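Long-range contacts in activator of 2-hydroxyisocaproyl-CoA dehydratase (Clostridium difficile, PDB 4EHU), which uses ATP hydrolysis to transfer one electron from its reduced [4Fe-4S] cluster to 2-hydroxyisocaproyl-CoA dehydratase, activating that enzyme for L-leucine fermentation: residues Met1-Gly9 against Val16-Val25; Leu147-Val158 against Ala180-Thr191. All coordinates share one frame; numbering follows the deposited sequence. Where two conformers were deposited one is given.

Interaction 1. Residues Met1-Gly9 against Val16-Val25. With ANP (phosphoaminophosphonic acid-adenylate ester), chain D.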
loop_
_atom_site.group_PDB
_atom_site.type_symbol
_atom_site.label_atom_id
_atom_site.label_comp_id
_atom_site.label_asym_id
_atom_site.label_seq_id
_atom_site.Cartn_x
_atom_site.Cartn_y
_atom_site.Cartn_z
ATOM N N MET A 1 -26.786 29.385 23.359
ATOM C CA MET A 1 -26.177 28.102 23.809
ATOM C C MET A 1 -24.980 27.796 22.926
ATOM O O MET A 1 -24.914 28.254 21.791
ATOM C CB MET A 1 -27.184 26.952 23.696
ATOM C CG MET A 1 -27.276 26.361 22.271
ATOM S SD MET A 1 -27.984 24.703 22.248
ATOM C CE MET A 1 -29.504 24.993 23.157
ATOM N N TYR A 2 -24.036 27.018 23.440
ATOM C CA TYR A 2 -22.942 26.520 22.605
ATOM C C TYR A 2 -22.945 25.009 22.582
ATOM O O TYR A 2 -23.223 24.370 23.592
ATOM C CB TYR A 2 -21.595 27.003 23.135
ATOM C CG TYR A 2 -21.451 28.500 23.134
ATOM C CD1 TYR A 2 -20.998 29.167 22.006
ATOM C CD2 TYR A 2 -21.788 29.257 24.263
ATOM C CE1 TYR A 2 -20.864 30.544 21.995
ATOM C CE2 TYR A 2 -21.657 30.624 24.258
ATOM C CZ TYR A 2 -21.197 31.265 23.121
ATOM O OH TYR A 2 -21.069 32.633 23.114
ATOM N N THR A 3 -22.631 24.429 21.429
ATOM C CA THR A 3 -22.345 23.003 21.360
ATOM C C THR A 3 -20.986 22.794 20.701
ATOM O O THR A 3 -20.458 23.695 20.060
ATOM C CB THR A 3 -23.426 22.248 20.587
ATOM O OG1 THR A 3 -23.504 22.748 19.243
ATOM C CG2 THR A 3 -24.787 22.402 21.322
ATOM N N MET A 4 -20.418 21.611 20.880
ATOM C CA MET A 4 -19.094 21.315 20.339
ATOM C C MET A 4 -19.086 19.987 19.600
ATOM O O MET A 4 -19.708 19.025 20.035
ATOM C CB MET A 4 -18.073 21.256 21.474
ATOM C CG MET A 4 -16.648 21.034 21.005
ATOM S SD MET A 4 -15.464 21.140 22.357
ATOM C CE MET A 4 -15.215 22.911 22.459
ATOM N N GLY A 5 -18.373 19.960 18.475
ATOM C CA GLY A 5 -18.113 18.746 17.719
ATOM C C GLY A 5 -16.616 18.475 17.669
ATOM O O GLY A 5 -15.828 19.390 17.456
ATOM N N LEU A 6 -16.230 17.225 17.900
ATOM C CA LEU A 6 -14.838 16.804 17.797
ATOM C C LEU A 6 -14.770 15.673 16.790
ATOM O O LEU A 6 -15.576 14.756 16.846
ATOM C CB LEU A 6 -14.314 16.314 19.148
ATOM C CG LEU A 6 -14.145 17.367 20.242
ATOM C CD1 LEU A 6 -13.755 16.693 21.550
ATOM C CD2 LEU A 6 -13.111 18.405 19.834
ATOM N N ASP A 7 -13.818 15.744 15.868
ATOM C CA ASP A 7 -13.610 14.699 14.869
ATOM C C ASP A 7 -12.171 14.215 15.022
ATOM O O ASP A 7 -11.228 14.896 14.651
ATOM C CB ASP A 7 -13.896 15.259 13.460
ATOM C CG ASP A 7 -13.526 14.285 12.324
ATOM O OD1 ASP A 7 -13.072 13.145 12.564
ATOM O OD2 ASP A 7 -13.693 14.688 11.163
ATOM N N ILE A 8 -12.005 13.049 15.625
ATOM C CA ILE A 8 -10.686 12.520 15.906
ATOM C C ILE A 8 -10.374 11.453 14.877
ATOM O O ILE A 8 -10.796 10.309 15.004
ATOM C CB ILE A 8 -10.622 11.935 17.327
ATOM C CG1 ILE A 8 -11.120 12.977 18.331
ATOM C CG2 ILE A 8 -9.203 11.503 17.651
ATOM C CD1 ILE A 8 -11.397 12.406 19.725
ATOM N N GLY A 9 -9.667 11.839 13.820
ATOM C CA GLY A 9 -9.407 10.902 12.749
ATOM C C GLY A 9 -8.086 10.194 12.940
ATOM O O GLY A 9 -7.446 10.324 13.982
ATOM N N VAL A 16 -15.025 22.032 16.500
ATOM C CA VAL A 16 -15.845 23.198 16.171
ATOM C C VAL A 16 -16.697 23.531 17.381
ATOM O O VAL A 16 -17.239 22.618 18.006
ATOM C CB VAL A 16 -16.796 22.900 14.991
ATOM C CG1 VAL A 16 -17.833 23.995 14.857
ATOM C CG2 VAL A 16 -15.991 22.737 13.668
ATOM N N ILE A 17 -16.785 24.818 17.726
ATOM C CA ILE A 17 -17.806 25.290 18.654
ATOM C C ILE A 17 -18.846 26.046 17.839
ATOM O O ILE A 17 -18.514 26.962 17.075
ATOM C CB ILE A 17 -17.238 26.218 19.758
ATOM C CG1 ILE A 17 -16.273 25.443 20.658
ATOM C CG2 ILE A 17 -18.385 26.806 20.595
ATOM C CD1 ILE A 17 -15.683 26.257 21.792
ATOM N N LEU A 18 -20.099 25.642 17.999
ATOM C CA LEU A 18 -21.213 26.191 17.233
ATOM C C LEU A 18 -22.167 26.908 18.182
ATOM O O LEU A 18 -22.504 26.387 19.248
ATOM C CB LEU A 18 -21.945 25.050 16.527
ATOM C CG LEU A 18 -23.094 25.362 15.573
ATOM C CD1 LEU A 18 -22.580 26.006 14.284
ATOM C CD2 LEU A 18 -23.827 24.071 15.251
ATOM N N LYS A 19 -22.594 28.103 17.796
ATOM C CA LYS A 19 -23.485 28.909 18.626
ATOM C C LYS A 19 -24.903 28.828 18.078
ATOM O O LYS A 19 -25.134 29.120 16.902
ATOM C CB LYS A 19 -23.018 30.366 18.635
ATOM C CG LYS A 19 -23.729 31.260 19.673
ATOM C CD LYS A 19 -23.245 32.694 19.564
ATOM C CE LYS A 19 -23.990 33.597 20.534
ATOM N NZ LYS A 19 -23.478 34.997 20.488
ATOM N N ASN A 20 -25.833 28.415 18.933
ATOM C CA ASN A 20 -27.247 28.299 18.583
ATOM C C ASN A 20 -27.463 27.537 17.289
ATOM O O ASN A 20 -28.363 27.855 16.515
ATOM C CB ASN A 20 -27.897 29.679 18.488
ATOM C CG ASN A 20 -27.853 30.421 19.799
ATOM O OD1 ASN A 20 -27.558 31.619 19.846
ATOM N ND2 ASN A 20 -28.127 29.709 20.879
ATOM N N GLY A 21 -26.636 26.518 17.070
ATOM C CA GLY A 21 -26.778 25.651 15.915
ATOM C C GLY A 21 -26.642 26.352 14.576
ATOM O O GLY A 21 -27.043 25.812 13.549
ATOM N N GLU A 22 -26.081 27.550 14.567
ATOM C CA GLU A 22 -26.067 28.317 13.327
ATOM C C GLU A 22 -24.740 28.991 13.026
ATOM O O GLU A 22 -24.373 29.101 11.867
ATOM C CB GLU A 22 -27.222 29.333 13.295
ATOM C CG GLU A 22 -27.260 30.311 14.440
ATOM C CD GLU A 22 -28.425 31.288 14.321
ATOM O OE1 GLU A 22 -29.177 31.197 13.323
ATOM O OE2 GLU A 22 -28.591 32.142 15.220
ATOM N N ASP A 23 -24.005 29.415 14.048
ATOM C CA ASP A 23 -22.785 30.179 13.819
ATOM C C ASP A 23 -21.535 29.512 14.390
ATOM O O ASP A 23 -21.427 29.302 15.593
ATOM C CB ASP A 23 -22.935 31.589 14.406
ATOM C CG ASP A 23 -23.935 32.442 13.637
ATOM O OD1 ASP A 23 -23.888 32.453 12.382
ATOM O OD2 ASP A 23 -24.774 33.097 14.287
ATOM N N ILE A 24 -20.589 29.189 13.513
ATOM C CA ILE A 24 -19.295 28.678 13.942
ATOM C C ILE A 24 -18.520 29.803 14.609
ATOM O O ILE A 24 -18.134 30.762 13.944
ATOM C CB ILE A 24 -18.466 28.163 12.750
ATOM C CG1 ILE A 24 -19.205 27.036 12.022
ATOM C CG2 ILE A 24 -17.104 27.674 13.221
ATOM C CD1 ILE A 24 -18.461 26.498 10.806
ATOM N N VAL A 25 -18.303 29.702 15.918
ATOM C CA VAL A 25 -17.578 30.743 16.642
ATOM C C VAL A 25 -16.120 30.348 16.870
ATOM O O VAL A 25 -15.303 31.171 17.283
ATOM C CB VAL A 25 -18.261 31.118 17.990
ATOM C CG1 VAL A 25 -19.641 31.720 17.734
ATOM C CG2 VAL A 25 -18.358 29.912 18.930
HETATM P PG ANP D . -9.395 9.445 8.343
HETATM O O1G ANP D . -9.504 8.597 9.605
HETATM O O2G ANP D . -10.698 10.157 8.077
HETATM O O3G ANP D . -8.902 8.685 7.175
HETATM P PB ANP D . -8.379 12.168 9.201
HETATM O O1B ANP D . -7.510 12.484 10.390
HETATM O O2B ANP D . -9.852 12.566 9.310
HETATM N N3B ANP D . -8.121 10.513 8.769
HETATM P PA ANP D . -8.072 14.526 7.531
HETATM O O1A ANP D . -7.876 15.368 8.743
HETATM O O2A ANP D . -9.377 14.537 6.766
HETATM O O3A ANP D . -7.784 12.978 7.918
HETATM O "O5'" ANP D . -6.904 14.748 6.449
HETATM C "C5'" ANP D . -5.542 14.472 6.790
HETATM C "C4'" ANP D . -4.648 14.921 5.638
HETATM O "O4'" ANP D . -5.028 16.057 4.875
HETATM C "C3'" ANP D . -3.170 14.604 5.507
HETATM O "O3'" ANP D . -2.960 13.201 5.295
HETATM C "C2'" ANP D . -2.744 15.504 4.341
HETATM O "O2'" ANP D . -2.469 14.760 3.141
HETATM C "C1'" ANP D . -3.908 16.460 4.081
HETATM N N9 ANP D . -3.629 17.853 4.475
HETATM C C8 ANP D . -3.583 18.348 5.729
HETATM N N7 ANP D . -3.358 19.685 5.708
HETATM C C5 ANP D . -3.268 20.042 4.403
HETATM C C6 ANP D . -3.055 21.289 3.665
HETATM N N6 ANP D . -2.863 22.441 4.353
HETATM N N1 ANP D . -3.047 21.232 2.309
HETATM C C2 ANP D . -3.238 20.093 1.629
HETATM N N3 ANP D . -3.429 18.914 2.240
HETATM C C4 ANP D . -3.461 18.838 3.594
HETATM O O HOH W 1 -24.856 25.129 19.019
#
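Tyr-2 to Gly-5 pair with Val-16 to Lys-19 in the opening beta hairpin of the actin-type ATPase fold, whose turn and the start of whose second strand carry the ATP-binding residues Ser-10 to Lys-14. Two hydrogen-bonded antiparallel pairs, Thr-3 with Leu-18 and Gly-5 with Val-16, fix the register; each exchanges two hydrogen bonds, the straightest from Leu-18 N to Thr-3 O at 2.9 Å with 173° at the hydrogen. Asn-20 N extends the pairing to Met-1 O over 3.0 Å.

Side chains alternate between the faces. On one, the extended Lys-19 runs alongside the Tyr-2 ring, its CG 3.8 Å from Tyr-2 CE1: the aliphatic stem covers carbon while the amine continues past the hydroxyl end. Tyr-2 CG stands beside its own backbone N (chi1 -62°), which lays the ring against both Lys-19 and Ile-17; Val-25 CG2 meets the ring edge. Met-4 bends at its thioether, and its CE presses unusually close to Ile-17 CG1 at 3.3 Å, a flexible chain fitted against a branched one.

On the other face, Thr-3 lies beside Leu-18. Thr-3 OG1 is hydrogen-bonded to Ala-249 O and also accepts a hydrogen bond from a water 2.7 Å away; the same water donates to Leu-18 O and accepts from Gly-21 N, tying the strand to the turn. Gly-21 takes a positive phi (61°), easy for a residue without a side chain. A classic beta bulge follows, Glu-22 and Asp-23 both giving their N-H to Lys-19 O.

Strand 2-8 also bonds to the parallel strand 57-63, while strand 13-19 bonds to 23-30. Helix 38-50 packs on the Met-4 face, and helix 243-261 covers Thr-3 and Leu-18.

Interaction 2. Residues Leu147-Val158 against Ala180-Thr191. With ACT (acetate ion), chain I.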
loop_
_atom_site.group_PDB
_atom_site.type_symbol
_atom_site.label_atom_id
_atom_site.label_comp_id
_atom_site.label_asym_id
_atom_site.label_seq_id
_atom_site.Cartn_x
_atom_site.Cartn_y
_atom_site.Cartn_z
ATOM N N LEU A 147 1.631 21.463 -2.349
ATOM C CA LEU A 147 1.434 20.616 -3.534
ATOM C C LEU A 147 0.449 21.216 -4.537
ATOM O O LEU A 147 0.693 21.180 -5.737
ATOM C CB LEU A 147 0.948 19.218 -3.127
ATOM C CG LEU A 147 1.938 18.419 -2.275
ATOM C CD1 LEU A 147 1.305 17.066 -1.860
ATOM C CD2 LEU A 147 3.248 18.177 -3.015
ATOM N N GLY A 148 -0.672 21.736 -4.052
ATOM C CA GLY A 148 -1.710 22.246 -4.928
ATOM C C GLY A 148 -1.175 23.360 -5.813
ATOM O O GLY A 148 -1.381 23.372 -7.031
ATOM N N SER A 149 -0.480 24.307 -5.196
ATOM C CA SER A 149 0.005 25.479 -5.914
ATOM C C SER A 149 1.116 25.064 -6.881
ATOM O O SER A 149 1.193 25.565 -8.010
ATOM C CB SER A 149 0.505 26.527 -4.918
ATOM O OG SER A 149 1.151 27.611 -5.574
ATOM N N ILE A 150 1.975 24.146 -6.452
ATOM C CA ILE A 150 3.077 23.705 -7.308
ATOM C C ILE A 150 2.514 23.056 -8.565
ATOM O O ILE A 150 2.984 23.324 -9.683
ATOM C CB ILE A 150 3.997 22.732 -6.563
ATOM C CG1 ILE A 150 4.855 23.529 -5.574
ATOM C CG2 ILE A 150 4.882 21.946 -7.549
ATOM C CD1 ILE A 150 5.509 22.677 -4.504
ATOM N N SER A 151 1.497 22.214 -8.393
ATOM C CA SER A 151 0.958 21.421 -9.500
ATOM C C SER A 151 0.322 22.322 -10.574
ATOM O O SER A 151 0.261 21.935 -11.742
ATOM C CB SER A 151 -0.061 20.394 -8.979
ATOM O OG SER A 151 -1.224 21.045 -8.520
ATOM N N MET A 152 -0.154 23.506 -10.183
ATOM C CA MET A 152 -0.713 24.444 -11.163
ATOM C C MET A 152 0.250 24.707 -12.309
ATOM O O MET A 152 -0.182 25.032 -13.429
ATOM C CB MET A 152 -1.046 25.800 -10.521
ATOM C CG MET A 152 -2.061 25.722 -9.410
ATOM S SD MET A 152 -2.317 27.389 -8.769
ATOM C CE MET A 152 -3.803 27.128 -7.799
ATOM N N ASN A 153 1.555 24.664 -12.034
ATOM C CA ASN A 153 2.543 24.985 -13.064
ATOM C C ASN A 153 2.833 23.848 -14.033
ATOM O O ASN A 153 3.583 24.025 -14.987
ATOM C CB ASN A 153 3.866 25.414 -12.426
ATOM C CG ASN A 153 3.733 26.695 -11.636
ATOM O OD1 ASN A 153 3.049 27.626 -12.059
ATOM N ND2 ASN A 153 4.382 26.746 -10.480
ATOM N N SER A 154 2.269 22.667 -13.777
ATOM C CA SER A 154 2.527 21.503 -14.626
ATOM C C SER A 154 1.951 21.711 -16.023
ATOM O O SER A 154 0.799 22.121 -16.184
ATOM C CB SER A 154 1.905 20.247 -13.986
ATOM O OG SER A 154 1.995 19.139 -14.873
ATOM N N GLN A 155 2.773 21.406 -17.018
ATOM C CA GLN A 155 2.320 21.393 -18.406
ATOM C C GLN A 155 2.431 19.998 -19.015
ATOM O O GLN A 155 1.750 19.692 -19.991
ATOM C CB GLN A 155 3.166 22.359 -19.216
ATOM C CG GLN A 155 2.862 23.807 -18.801
ATOM C CD GLN A 155 3.929 24.761 -19.314
ATOM O OE1 GLN A 155 4.908 25.057 -18.618
ATOM N NE2 GLN A 155 3.773 25.222 -20.562
ATOM N N ASN A 156 3.298 19.153 -18.483
ATOM C CA ASN A 156 3.398 17.802 -19.028
ATOM C C ASN A 156 3.686 16.813 -17.902
ATOM O O ASN A 156 4.818 16.416 -17.626
ATOM C CB ASN A 156 4.417 17.712 -20.164
ATOM C CG ASN A 156 4.087 18.646 -21.341
ATOM O OD1 ASN A 156 3.480 18.248 -22.351
ATOM N ND2 ASN A 156 4.494 19.896 -21.208
ATOM N N GLU A 157 2.594 16.473 -17.251
ATOM C CA GLU A 157 2.545 15.528 -16.144
ATOM C C GLU A 157 3.413 14.297 -16.389
ATOM O O GLU A 157 3.417 13.744 -17.491
ATOM C CB GLU A 157 1.094 15.087 -15.970
ATOM C CG GLU A 157 0.879 14.048 -14.915
ATOM C CD GLU A 157 -0.565 13.582 -14.851
ATOM O OE1 GLU A 157 -1.445 14.426 -14.935
ATOM O OE2 GLU A 157 -0.792 12.363 -14.746
ATOM N N VAL A 158 4.144 13.865 -15.366
ATOM C CA VAL A 158 4.920 12.620 -15.489
ATOM C C VAL A 158 3.989 11.420 -15.312
ATOM O O VAL A 158 2.993 11.505 -14.641
ATOM C CB VAL A 158 6.007 12.476 -14.420
ATOM C CG1 VAL A 158 6.961 13.638 -14.437
ATOM C CG2 VAL A 158 5.362 12.257 -13.026
ATOM N N ALA A 180 13.170 15.453 -13.708
ATOM C CA ALA A 180 11.860 15.894 -14.182
ATOM C C ALA A 180 11.445 17.125 -13.379
ATOM O O ALA A 180 11.800 17.274 -12.202
ATOM C CB ALA A 180 10.837 14.782 -14.023
ATOM N N LYS A 181 10.671 18.007 -14.000
ATOM C CA LYS A 181 10.236 19.221 -13.325
ATOM C C LYS A 181 9.346 18.849 -12.146
ATOM O O LYS A 181 8.438 18.039 -12.294
ATOM C CB LYS A 181 9.440 20.101 -14.283
ATOM C CG LYS A 181 10.243 20.660 -15.463
ATOM C CD LYS A 181 9.310 21.472 -16.346
ATOM C CE LYS A 181 9.993 21.864 -17.656
ATOM N NZ LYS A 181 11.111 22.799 -17.425
ATOM N N ILE A 182 9.609 19.440 -10.988
ATOM C CA ILE A 182 8.863 19.105 -9.778
ATOM C C ILE A 182 7.353 19.243 -9.980
ATOM O O ILE A 182 6.591 18.400 -9.517
ATOM C CB ILE A 182 9.330 19.945 -8.557
ATOM C CG1 ILE A 182 8.661 19.450 -7.273
ATOM C CG2 ILE A 182 9.051 21.430 -8.759
ATOM C CD1 ILE A 182 9.030 18.045 -6.910
ATOM N N GLU A 183 6.910 20.300 -10.661
ATOM C CA GLU A 183 5.483 20.492 -10.848
ATOM C C GLU A 183 4.848 19.353 -11.648
ATOM O O GLU A 183 3.679 19.011 -11.418
ATOM C CB GLU A 183 5.183 21.843 -11.522
ATOM C CG GLU A 183 5.848 22.046 -12.917
ATOM C CD GLU A 183 7.216 22.734 -12.874
ATOM O OE1 GLU A 183 7.945 22.594 -11.874
ATOM O OE2 GLU A 183 7.575 23.421 -13.857
ATOM N N ASP A 184 5.592 18.777 -12.593
ATOM C CA ASP A 184 5.070 17.642 -13.362
ATOM C C ASP A 184 5.058 16.348 -12.553
ATOM O O ASP A 184 4.194 15.510 -12.756
ATOM C CB ASP A 184 5.883 17.445 -14.651
ATOM C CG ASP A 184 5.669 18.598 -15.637
ATOM O OD1 ASP A 184 4.525 19.107 -15.685
ATOM O OD2 ASP A 184 6.643 19.007 -16.336
ATOM N N ILE A 185 6.021 16.203 -11.650
ATOM C CA ILE A 185 6.041 15.071 -10.709
ATOM C C ILE A 185 4.849 15.169 -9.782
ATOM O O ILE A 185 4.125 14.194 -9.581
ATOM C CB ILE A 185 7.342 15.041 -9.875
ATOM C CG1 ILE A 185 8.548 14.805 -10.792
ATOM C CG2 ILE A 185 7.281 13.940 -8.785
ATOM C CD1 ILE A 185 9.870 14.930 -10.069
ATOM N N VAL A 186 4.624 16.360 -9.236
ATOM C CA VAL A 186 3.469 16.587 -8.360
ATOM C C VAL A 186 2.143 16.364 -9.100
ATOM O O VAL A 186 1.236 15.730 -8.547
ATOM C CB VAL A 186 3.493 17.997 -7.745
ATOM C CG1 VAL A 186 2.211 18.266 -6.944
ATOM C CG2 VAL A 186 4.724 18.159 -6.857
ATOM N N ALA A 187 2.002 16.861 -10.333
ATOM C CA ALA A 187 0.755 16.609 -11.058
ATOM C C ALA A 187 0.528 15.103 -11.197
ATOM O O ALA A 187 -0.610 14.650 -11.094
ATOM C CB ALA A 187 0.740 17.285 -12.457
ATOM N N GLY A 188 1.590 14.341 -11.464
ATOM C CA GLY A 188 1.451 12.894 -11.618
ATOM C C GLY A 188 0.995 12.248 -10.329
ATOM O O GLY A 188 0.173 11.354 -10.355
ATOM N N ILE A 189 1.554 12.699 -9.212
ATOM C CA ILE A 189 1.159 12.218 -7.885
ATOM C C ILE A 189 -0.338 12.491 -7.638
ATOM O O ILE A 189 -1.060 11.638 -7.139
ATOM C CB ILE A 189 2.034 12.913 -6.821
ATOM C CG1 ILE A 189 3.427 12.251 -6.777
ATOM C CG2 ILE A 189 1.351 12.901 -5.451
ATOM C CD1 ILE A 189 4.470 13.141 -6.069
ATOM N N HIS A 190 -0.813 13.673 -8.032
ATOM C CA HIS A 190 -2.206 14.012 -7.870
ATOM C C HIS A 190 -3.089 13.148 -8.740
ATOM O O HIS A 190 -4.156 12.702 -8.321
ATOM C CB HIS A 190 -2.425 15.491 -8.184
ATOM C CG HIS A 190 -1.827 16.402 -7.173
ATOM N ND1 HIS A 190 -1.582 17.734 -7.430
ATOM C CD2 HIS A 190 -1.479 16.193 -5.884
ATOM C CE1 HIS A 190 -1.057 18.291 -6.352
ATOM N NE2 HIS A 190 -0.983 17.377 -5.403
ATOM N N THR A 191 -2.644 12.890 -9.953
ATOM C CA THR A 191 -3.428 12.078 -10.847
ATOM C C THR A 191 -3.534 10.650 -10.287
ATOM O O THR A 191 -4.588 10.057 -10.355
ATOM C CB THR A 191 -2.812 12.085 -12.246
ATOM O OG1 THR A 191 -3.034 13.382 -12.804
ATOM C CG2 THR A 191 -3.466 11.001 -13.134
HETATM C C ACT I . -2.897 20.812 -12.158
HETATM O O ACT I . -2.897 20.643 -10.915
HETATM O OXT ACT I . -3.533 21.802 -12.611
HETATM C CH3 ACT I . -2.142 19.885 -13.067
HETATM O O HOH W 2 7.052 24.627 -10.004
HETATM O O HOH W 3 5.830 21.404 -17.365
HETATM O O HOH W 4 6.360 23.869 -16.303
#
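Asp-184 OD1 is gripped by three donors from the loop after helix 147-151. Ser-154 OG donates to the anti lone pair of Asp-184 OD1 at 2.7 Å, Asn-156 N reaches Asp-184 OD1 from above the carboxylate plane at 3.1 Å, and Gln-155 N adds a weak bond. A short aspartate suits this place, since it holds its carboxylate near the helix surface where successive backbone N-H groups can reach it. Ser-154 OG stands anti to its own nitrogen (chi1 173°), directed at Asp-184 and against Ala-187 CB. Asp-184 O serves twice: Val-158 N and Gly-188 N approach it from opposite faces of the carbonyl plane.

A type I turn runs from Ser-151 to Ser-154, and helix 147-151 crosses the start of helix 182-204 at 118°. Ile-150 CG2 meets Val-186 CG2 at 3.9 Å, the two chains about perpendicular, and Leu-147 CD2 joins them. Ser-151 CB touches the His-190 ring edge, 3.4 Å from ND1. Gly-188 fits because a CB there would hit Val-158 O; Glu-157 CG lies 3.5 Å from Gly-188 CA. The Glu-157 carboxylate reaches the Thr-191 hydroxyl, whose proton has a second acceptor near; Thr-191 OG1 is hydrogen-bonded to Arg-228 of helix 220-230.

How the interactions relate
Interaction 1 closes before interaction 2 opens along the chain, and the two lie on opposite sides of its centre, with centres 37 Å apart and nearest atoms about 19 Å apart. They share no sheet or helix: interaction 1 belongs to the N-terminal five-stranded sheet, interaction 2 to a helical region packed against helices 130-140 and 165-177. The nucleotide lies near both, with Gly-9 at its phosphates and the side chain of Leu-147 about 6 Å from it. Cys-125 and Cys-164, which bind the cluster, precede those two helices, a layout consistent with coupling between nucleotide state and electron transfer in an actin-type two-lobed fold.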